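PDB 2QRY: thiamine-binding periplasmic protein from Escherichia coli, which binds thiamine, thiamine phosphate and thiamine diphosphate with high affinity and serves as the solute-binding component of the ThiBPQ ABC transporter that imports thiamine. Local coordinates for residues F123-F128 / H243-E248; Y218-A223 / W283-A288. All coordinates share one frame; numbering follows the deposited sequence.

Contact 1. Residues F123-F128 / H243-E248; sequences FDYGYF and HYLQVE. With TPS (thiamin phosphate), chain E.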
loop_
_atom_site.group_PDB
_atom_site.type_symbol
_atom_site.label_atom_id
_atom_site.label_comp_id
_atom_site.label_asym_id
_atom_site.label_seq_id
_atom_site.Cartn_x
_atom_site.Cartn_y
_atom_site.Cartn_z
ATOM N N PHE A 123 3.794 -7.839 6.020
ATOM C CA PHE A 123 2.623 -8.698 6.108
ATOM C C PHE A 123 2.049 -8.985 4.720
ATOM O O PHE A 123 1.219 -9.877 4.559
ATOM C CB PHE A 123 1.570 -8.119 7.074
ATOM C CG PHE A 123 0.956 -6.811 6.643
ATOM C CD1 PHE A 123 -0.076 -6.781 5.710
ATOM C CD2 PHE A 123 1.345 -5.616 7.246
ATOM C CE1 PHE A 123 -0.714 -5.588 5.395
ATOM C CE2 PHE A 123 0.713 -4.418 6.937
ATOM C CZ PHE A 123 -0.317 -4.403 6.014
ATOM N N ASP A 124 2.504 -8.231 3.721
ATOM C CA ASP A 124 2.107 -8.445 2.327
ATOM C C ASP A 124 2.858 -7.521 1.374
ATOM O O ASP A 124 3.529 -6.586 1.806
ATOM C CB ASP A 124 0.582 -8.315 2.111
ATOM C CG ASP A 124 0.058 -6.897 2.280
ATOM O OD1 ASP A 124 0.796 -5.917 2.021
ATOM O OD2 ASP A 124 -1.127 -6.768 2.655
ATOM N N TYR A 125 2.779 -7.807 0.079
ATOM C CA TYR A 125 3.464 -6.976 -0.903
ATOM C C TYR A 125 2.706 -6.946 -2.221
ATOM O O TYR A 125 1.834 -7.775 -2.466
ATOM C CB TYR A 125 4.901 -7.473 -1.121
ATOM C CG TYR A 125 5.019 -8.792 -1.863
ATOM C CD1 TYR A 125 5.186 -8.822 -3.248
ATOM C CD2 TYR A 125 4.962 -10.007 -1.178
ATOM C CE1 TYR A 125 5.296 -10.028 -3.936
ATOM C CE2 TYR A 125 5.071 -11.224 -1.858
ATOM C CZ TYR A 125 5.239 -11.225 -3.236
ATOM O OH TYR A 125 5.363 -12.417 -3.915
ATOM N N GLY A 126 3.034 -5.973 -3.060
ATOM C CA GLY A 126 2.364 -5.857 -4.338
ATOM C C GLY A 126 3.068 -4.885 -5.258
ATOM O O GLY A 126 4.168 -4.410 -4.961
ATOM N N TYR A 127 2.425 -4.584 -6.379
ATOM C CA TYR A 127 2.995 -3.675 -7.352
ATOM C C TYR A 127 1.958 -2.658 -7.795
ATOM O O TYR A 127 0.863 -3.019 -8.224
ATOM C CB TYR A 127 3.496 -4.469 -8.553
ATOM C CG TYR A 127 4.475 -5.554 -8.165
ATOM C CD1 TYR A 127 5.828 -5.265 -7.980
ATOM C CD2 TYR A 127 4.043 -6.866 -7.949
ATOM C CE1 TYR A 127 6.733 -6.258 -7.589
ATOM C CE2 TYR A 127 4.936 -7.861 -7.556
ATOM C CZ TYR A 127 6.280 -7.547 -7.379
ATOM O OH TYR A 127 7.170 -8.525 -6.997
ATOM N N PHE A 128 2.305 -1.381 -7.677
ATOM C CA PHE A 128 1.401 -0.322 -8.084
ATOM C C PHE A 128 1.226 -0.379 -9.595
ATOM O O PHE A 128 2.179 -0.626 -10.339
ATOM C CB PHE A 128 1.952 1.050 -7.686
ATOM C CG PHE A 128 2.223 1.191 -6.219
ATOM C CD1 PHE A 128 1.191 1.069 -5.290
ATOM C CD2 PHE A 128 3.513 1.441 -5.764
ATOM C CE1 PHE A 128 1.443 1.193 -3.933
ATOM C CE2 PHE A 128 3.776 1.569 -4.405
ATOM C CZ PHE A 128 2.741 1.445 -3.486
ATOM N N HIS A 243 7.462 -2.025 -12.704
ATOM C CA HIS A 243 6.619 -1.476 -11.645
ATOM C C HIS A 243 7.297 -1.342 -10.282
ATOM O O HIS A 243 8.209 -2.106 -9.942
ATOM C CB HIS A 243 5.357 -2.325 -11.526
ATOM C CG HIS A 243 4.518 -2.311 -12.767
ATOM N ND1 HIS A 243 3.233 -1.811 -12.792
ATOM C CD2 HIS A 243 4.805 -2.674 -14.040
ATOM C CE1 HIS A 243 2.768 -1.862 -14.028
ATOM N NE2 HIS A 243 3.702 -2.380 -14.804
ATOM N N TYR A 244 6.837 -0.361 -9.510
ATOM C CA TYR A 244 7.389 -0.091 -8.191
ATOM C C TYR A 244 6.839 -1.061 -7.157
ATOM O O TYR A 244 5.638 -1.314 -7.103
ATOM C CB TYR A 244 7.092 1.354 -7.777
ATOM C CG TYR A 244 8.012 1.862 -6.690
ATOM C CD1 TYR A 244 7.891 1.406 -5.374
ATOM C CD2 TYR A 244 9.028 2.780 -6.980
ATOM C CE1 TYR A 244 8.761 1.853 -4.368
ATOM C CE2 TYR A 244 9.899 3.233 -5.986
ATOM C CZ TYR A 244 9.759 2.765 -4.683
ATOM O OH TYR A 244 10.606 3.210 -3.694
ATOM N N LEU A 245 7.733 -1.591 -6.331
ATOM C CA LEU A 245 7.362 -2.563 -5.315
ATOM C C LEU A 245 6.978 -1.972 -3.978
ATOM O O LEU A 245 7.631 -1.050 -3.477
ATOM C CB LEU A 245 8.511 -3.551 -5.093
ATOM C CG LEU A 245 8.418 -4.470 -3.867
ATOM C CD1 LEU A 245 7.320 -5.508 -4.052
ATOM C CD2 LEU A 245 9.762 -5.165 -3.670
ATOM N N GLN A 246 5.914 -2.516 -3.395
ATOM C CA GLN A 246 5.473 -2.087 -2.082
ATOM C C GLN A 246 5.425 -3.288 -1.149
ATOM O O GLN A 246 4.887 -4.343 -1.493
ATOM C CB GLN A 246 4.079 -1.445 -2.107
ATOM C CG GLN A 246 3.636 -1.006 -0.707
ATOM C CD GLN A 246 2.179 -0.585 -0.617
ATOM O OE1 GLN A 246 1.270 -1.359 -0.934
ATOM N NE2 GLN A 246 1.947 0.643 -0.166
ATOM N N VAL A 247 6.003 -3.118 0.032
ATOM C CA VAL A 247 5.982 -4.146 1.050
ATOM C C VAL A 247 5.387 -3.427 2.242
ATOM O O VAL A 247 6.019 -2.544 2.814
ATOM C CB VAL A 247 7.399 -4.643 1.423
ATOM C CG1 VAL A 247 7.303 -5.646 2.554
ATOM C CG2 VAL A 247 8.079 -5.269 0.211
ATOM N N GLU A 248 4.160 -3.780 2.605
ATOM C CA GLU A 248 3.517 -3.137 3.744
ATOM C C GLU A 248 4.077 -3.741 5.016
ATOM O O GLU A 248 4.411 -4.921 5.052
ATOM C CB GLU A 248 2.002 -3.333 3.687
ATOM C CG GLU A 248 1.383 -2.885 2.384
ATOM C CD GLU A 248 -0.114 -2.726 2.487
ATOM O OE1 GLU A 248 -0.574 -1.602 2.802
ATOM O OE2 GLU A 248 -0.829 -3.730 2.269
HETATM C CM2 TPS E . -9.653 -4.075 -5.261
HETATM N N3 TPS E . -4.905 -1.865 -1.288
HETATM C C2 TPS E . -5.818 -0.965 -1.596
HETATM S S1 TPS E . -5.272 0.474 -0.820
HETATM C C5 TPS E . -3.801 -0.188 -0.093
HETATM C C4 TPS E . -3.847 -1.502 -0.509
HETATM C CM4 TPS E . -2.749 -2.481 -0.112
HETATM C C6 TPS E . -2.842 0.609 0.734
HETATM C C7 TPS E . -3.573 1.950 0.812
HETATM O O7 TPS E . -2.863 2.963 1.514
HETATM N N1A TPS E . -7.255 -3.680 -4.876
HETATM C C2A TPS E . -8.466 -3.873 -4.346
HETATM N N3A TPS E . -8.644 -3.888 -3.027
HETATM C C4A TPS E . -7.611 -3.710 -2.176
HETATM N N4A TPS E . -7.826 -3.726 -0.810
HETATM C C5A TPS E . -6.298 -3.499 -2.706
HETATM C C6A TPS E . -6.172 -3.493 -4.105
HETATM C C7A TPS E . -5.051 -3.279 -1.816
HETATM P P1 TPS E . -3.803 4.278 1.488
HETATM O O1 TPS E . -4.170 4.623 0.017
HETATM O O2 TPS E . -3.107 5.498 2.218
HETATM O O3 TPS E . -5.110 3.951 2.243
HETATM O O HOH W 1 4.260 0.754 -10.234
#

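Contact 2. Residues Y218-A223 / W283-A288; sequences YTTSPA and WMYPVA. With TPS (thiamin phosphate), chain E.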
loop_
_atom_site.group_PDB
_atom_site.type_symbol
_atom_site.label_atom_id
_atom_site.label_comp_id
_atom_site.label_asym_id
_atom_site.label_seq_id
_atom_site.Cartn_x
_atom_site.Cartn_y
_atom_site.Cartn_z
ATOM N N TYR A 218 -3.342 -1.486 -7.858
ATOM C CA TYR A 218 -2.376 -2.584 -7.799
ATOM C C TYR A 218 -2.529 -3.672 -8.865
ATOM O O TYR A 218 -3.630 -3.914 -9.362
ATOM C CB TYR A 218 -2.436 -3.256 -6.432
ATOM C CG TYR A 218 -1.985 -2.384 -5.287
ATOM C CD1 TYR A 218 -2.832 -1.419 -4.745
ATOM C CD2 TYR A 218 -0.717 -2.547 -4.722
ATOM C CE1 TYR A 218 -2.435 -0.647 -3.663
ATOM C CE2 TYR A 218 -0.305 -1.770 -3.639
ATOM C CZ TYR A 218 -1.172 -0.825 -3.116
ATOM O OH TYR A 218 -0.788 -0.063 -2.044
ATOM N N THR A 219 -1.426 -4.349 -9.189
ATOM C CA THR A 219 -1.465 -5.412 -10.195
ATOM C C THR A 219 -2.428 -6.511 -9.778
ATOM O O THR A 219 -2.837 -7.320 -10.598
ATOM C CB THR A 219 -0.081 -6.083 -10.418
ATOM O OG1 THR A 219 0.419 -6.598 -9.175
ATOM C CG2 THR A 219 0.908 -5.095 -11.006
ATOM N N THR A 220 -2.783 -6.524 -8.497
ATOM C CA THR A 220 -3.675 -7.533 -7.940
ATOM C C THR A 220 -5.135 -7.086 -7.828
ATOM O O THR A 220 -6.011 -7.882 -7.477
ATOM C CB THR A 220 -3.188 -7.969 -6.533
ATOM O OG1 THR A 220 -2.857 -6.805 -5.759
ATOM C CG2 THR A 220 -1.956 -8.884 -6.641
ATOM N N SER A 221 -5.406 -5.822 -8.128
ATOM C CA SER A 221 -6.771 -5.328 -8.024
ATOM C C SER A 221 -7.770 -6.108 -8.881
ATOM O O SER A 221 -8.913 -6.313 -8.473
ATOM C CB SER A 221 -6.829 -3.838 -8.383
ATOM O OG SER A 221 -6.124 -3.068 -7.428
ATOM N N PRO A 222 -7.359 -6.552 -10.079
ATOM C CA PRO A 222 -8.329 -7.297 -10.893
ATOM C C PRO A 222 -8.838 -8.550 -10.193
ATOM O O PRO A 222 -9.984 -8.958 -10.389
ATOM C CB PRO A 222 -7.546 -7.613 -12.163
ATOM C CG PRO A 222 -6.615 -6.412 -12.289
ATOM C CD PRO A 222 -6.141 -6.239 -10.850
ATOM N N ALA A 223 -7.986 -9.148 -9.369
ATOM C CA ALA A 223 -8.347 -10.358 -8.642
ATOM C C ALA A 223 -9.595 -10.153 -7.782
ATOM O O ALA A 223 -10.387 -11.084 -7.592
ATOM C CB ALA A 223 -7.183 -10.815 -7.774
ATOM N N TRP A 283 -6.129 -8.217 -1.006
ATOM C CA TRP A 283 -5.809 -8.343 -2.422
ATOM C C TRP A 283 -4.365 -7.916 -2.694
ATOM O O TRP A 283 -4.086 -6.971 -3.430
ATOM C CB TRP A 283 -6.806 -7.523 -3.245
ATOM C CG TRP A 283 -8.200 -7.985 -2.981
ATOM C CD1 TRP A 283 -9.117 -7.408 -2.144
ATOM C CD2 TRP A 283 -8.795 -9.202 -3.447
ATOM N NE1 TRP A 283 -10.238 -8.194 -2.055
ATOM C CE2 TRP A 283 -10.069 -9.301 -2.844
ATOM C CE3 TRP A 283 -8.371 -10.222 -4.311
ATOM C CZ2 TRP A 283 -10.926 -10.383 -3.080
ATOM C CZ3 TRP A 283 -9.221 -11.297 -4.546
ATOM C CH2 TRP A 283 -10.486 -11.368 -3.930
HETATM N N MSE A 284 -3.455 -8.643 -2.066
HETATM C CA MSE A 284 -2.023 -8.416 -2.170
HETATM C C MSE A 284 -1.372 -9.790 -2.031
HETATM O O MSE A 284 -2.034 -10.750 -1.631
HETATM C CB MSE A 284 -1.558 -7.516 -1.015
HETATM C CG MSE A 284 -2.085 -6.091 -1.050
HETATM SE SE MSE A 284 -1.265 -5.044 -2.457
HETATM C CE MSE A 284 0.367 -4.524 -1.530
ATOM N N TYR A 285 -0.086 -9.893 -2.351
ATOM C CA TYR A 285 0.616 -11.170 -2.223
ATOM C C TYR A 285 1.073 -11.344 -0.774
ATOM O O TYR A 285 1.673 -10.441 -0.190
ATOM C CB TYR A 285 1.828 -11.219 -3.160
ATOM C CG TYR A 285 1.459 -11.213 -4.624
ATOM C CD1 TYR A 285 0.864 -12.325 -5.218
ATOM C CD2 TYR A 285 1.686 -10.086 -5.413
ATOM C CE1 TYR A 285 0.501 -12.316 -6.564
ATOM C CE2 TYR A 285 1.328 -10.066 -6.760
ATOM C CZ TYR A 285 0.735 -11.185 -7.327
ATOM O OH TYR A 285 0.370 -11.160 -8.649
ATOM N N PRO A 286 0.785 -12.510 -0.175
ATOM C CA PRO A 286 1.166 -12.804 1.209
ATOM C C PRO A 286 2.675 -12.840 1.400
ATOM O O PRO A 286 3.440 -13.007 0.445
ATOM C CB PRO A 286 0.531 -14.168 1.465
ATOM C CG PRO A 286 -0.618 -14.197 0.524
ATOM C CD PRO A 286 -0.027 -13.606 -0.725
ATOM N N VAL A 287 3.093 -12.693 2.648
ATOM C CA VAL A 287 4.501 -12.702 2.987
ATOM C C VAL A 287 4.934 -14.120 3.379
ATOM O O VAL A 287 6.123 -14.438 3.391
ATOM C CB VAL A 287 4.776 -11.698 4.126
ATOM C CG1 VAL A 287 4.228 -12.216 5.431
ATOM C CG2 VAL A 287 6.234 -11.419 4.213
ATOM N N ALA A 288 3.955 -14.966 3.693
ATOM C CA ALA A 288 4.212 -16.361 4.045
ATOM C C ALA A 288 3.720 -17.202 2.873
ATOM O O ALA A 288 2.778 -16.812 2.182
ATOM C CB ALA A 288 3.460 -16.740 5.310
HETATM C CM2 TPS E . -9.653 -4.075 -5.261
HETATM N N3 TPS E . -4.905 -1.865 -1.288
HETATM C C2 TPS E . -5.818 -0.965 -1.596
HETATM S S1 TPS E . -5.272 0.474 -0.820
HETATM C C5 TPS E . -3.801 -0.188 -0.093
HETATM C C4 TPS E . -3.847 -1.502 -0.509
HETATM C CM4 TPS E . -2.749 -2.481 -0.112
HETATM C C6 TPS E . -2.842 0.609 0.734
HETATM C C7 TPS E . -3.573 1.950 0.812
HETATM O O7 TPS E . -2.863 2.963 1.514
HETATM N N1A TPS E . -7.255 -3.680 -4.876
HETATM C C2A TPS E . -8.466 -3.873 -4.346
HETATM N N3A TPS E . -8.644 -3.888 -3.027
HETATM C C4A TPS E . -7.611 -3.710 -2.176
HETATM N N4A TPS E . -7.826 -3.726 -0.810
HETATM C C5A TPS E . -6.298 -3.499 -2.706
HETATM C C6A TPS E . -6.172 -3.493 -4.105
HETATM C C7A TPS E . -5.051 -3.279 -1.816
HETATM P P1 TPS E . -3.803 4.278 1.488
HETATM O O1 TPS E . -4.170 4.623 0.017
HETATM O O2 TPS E . -3.107 5.498 2.218
HETATM O O3 TPS E . -5.110 3.951 2.243
HETATM O O HOH W 2 1.146 -9.066 -10.078
#

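Contact 1. Residues F123-F128 / H243-E248
With CG of Asp124 lodged between its backbone N and carbonyl carbon (chi1 69°) and CG of Glu248 anti to its own carbonyl carbon (chi1 -54°), the two carboxylates turn to each other on one face of the sheet. They lie nearly coplanar, with Asp124 OD1 2.7 Å from Glu248 OE2; at this separation one of the acids probably holds a proton. The Phe123 ring takes Glu248 CB over one face in a CH-pi contact, 3.9 Å from CB to the ring centroid. The same Glu248 OE2 lies 3.3 Å from methyl CM4 of thiamin phosphate, while Glu248 OE1 is hydrogen-bonded to Tyr30 OH.

The backbones run antiparallel, their axes 162° apart. Gly126 and Gln246 form a hydrogen-bonded pair, with Gly126 N to Gln246 O at 2.9 Å and Gln246 N to Gly126 O at 3.0 Å. Gln246 shares the acids' face: its extended side chain crosses that of Phe128 at about a right angle, Phe128 CZ lying 3.5 Å from Gln246 CB. The amide end is held by Tyr218 OH at OE1 and by Asp86 at NE2. On the other face, Tyr127 CE1 rests 3.7 Å from Leu245 CD1, and Tyr125 touches Leu245 and Val247. At the far end His243 ND1 donates in its ring plane to Phe128 O, 2.9 Å away, and a water also links Phe128 O to Tyr244 N; His243 NE2 bonds to Phe239 N.

Strand 121-133 also pairs with 214-218, and 243-252 with 81-86, so this ladder joins two parts of the branched sheet. Such a pair of long antiparallel strands, with ligand against one face, is consistent with the interdomain crossover of type II periplasmic binding proteins.

Contact 2. Residues Y218-A223 / W283-A288
The thiamine-binding site includes a Met-aromatic contact between Met284, present as selenomethionine, and Tyr218, the first residue of a type I turn that runs to Ser221. The selenium lies over one face of the tyrosine ring, 3.9 Å from the centroid and 30° off the normal. It gets there because the Met284 side chain, which leaves its backbone pointing away from 218-223, bends back at chi2 and chi3. The same tyrosine ring meets the thiazolium of thiamin phosphate, its CE1 lying 3.6 Å from ligand C4, and CG of Met284 packs on ligand methyl CM4.

Beside this, Thr220 bridges the two segments with both branches of its side chain. OG1 donates to Trp283 O at 2.6 Å, coming from above the carbonyl plane, 42° out of it. CG2 reaches over one face of the Tyr285 ring, 3.5 Å from Tyr285 CE2. A water at the edge of that ring, in its plane, joins Tyr285 OH to Thr219 OG1. On the helix side, Ala223 CB packs 3.7 Å from Trp283 CE3, and Trp283 CD1 lies 3.7 Å from pyrimidine N3A of the ligand, which the indole meets obliquely.

The turn itself presents Ser221, whose OG donates to ligand N1A at 2.9 Å, accepts a bond from Tyr218 N and is also bonded to Ser217 OG. Trp200 and Ser164 supply further hydrogen bonds to the ligand from elsewhere in the pocket.

Recognition here is thus divided: a serine hydroxyl, positioned by the backbone of its own turn, reads one pyrimidine nitrogen, while the Tyr218 and Trp283 rings and the Met284 side chain pack against other parts of the ligand. An electron-rich tyrosine beside the positively charged thiazolium would be expected to favour binding electrostatically.

From the N terminus the segments come in the order 123-128, 218-223, 243-248 and 283-288, so they alternate and the two closures cross. Contact 1 closes a loop over the 114 residues between 128 and 243; contact 2 opens within that loop and closes beyond it, spanning 59 residues. Strand 121-133, part of contact 1, is bonded to both segments of contact 2: Tyr127 O lies 2.8 Å from Thr219 N, probably a hydrogen bond, and Tyr125 is backbone-bonded to Tyr285. Their centres are 8 Å apart, and both touch thiamin phosphate. Together they tie strands 121-133 and 243-252 to the turn at 218-221 and the segment after helix 278-281.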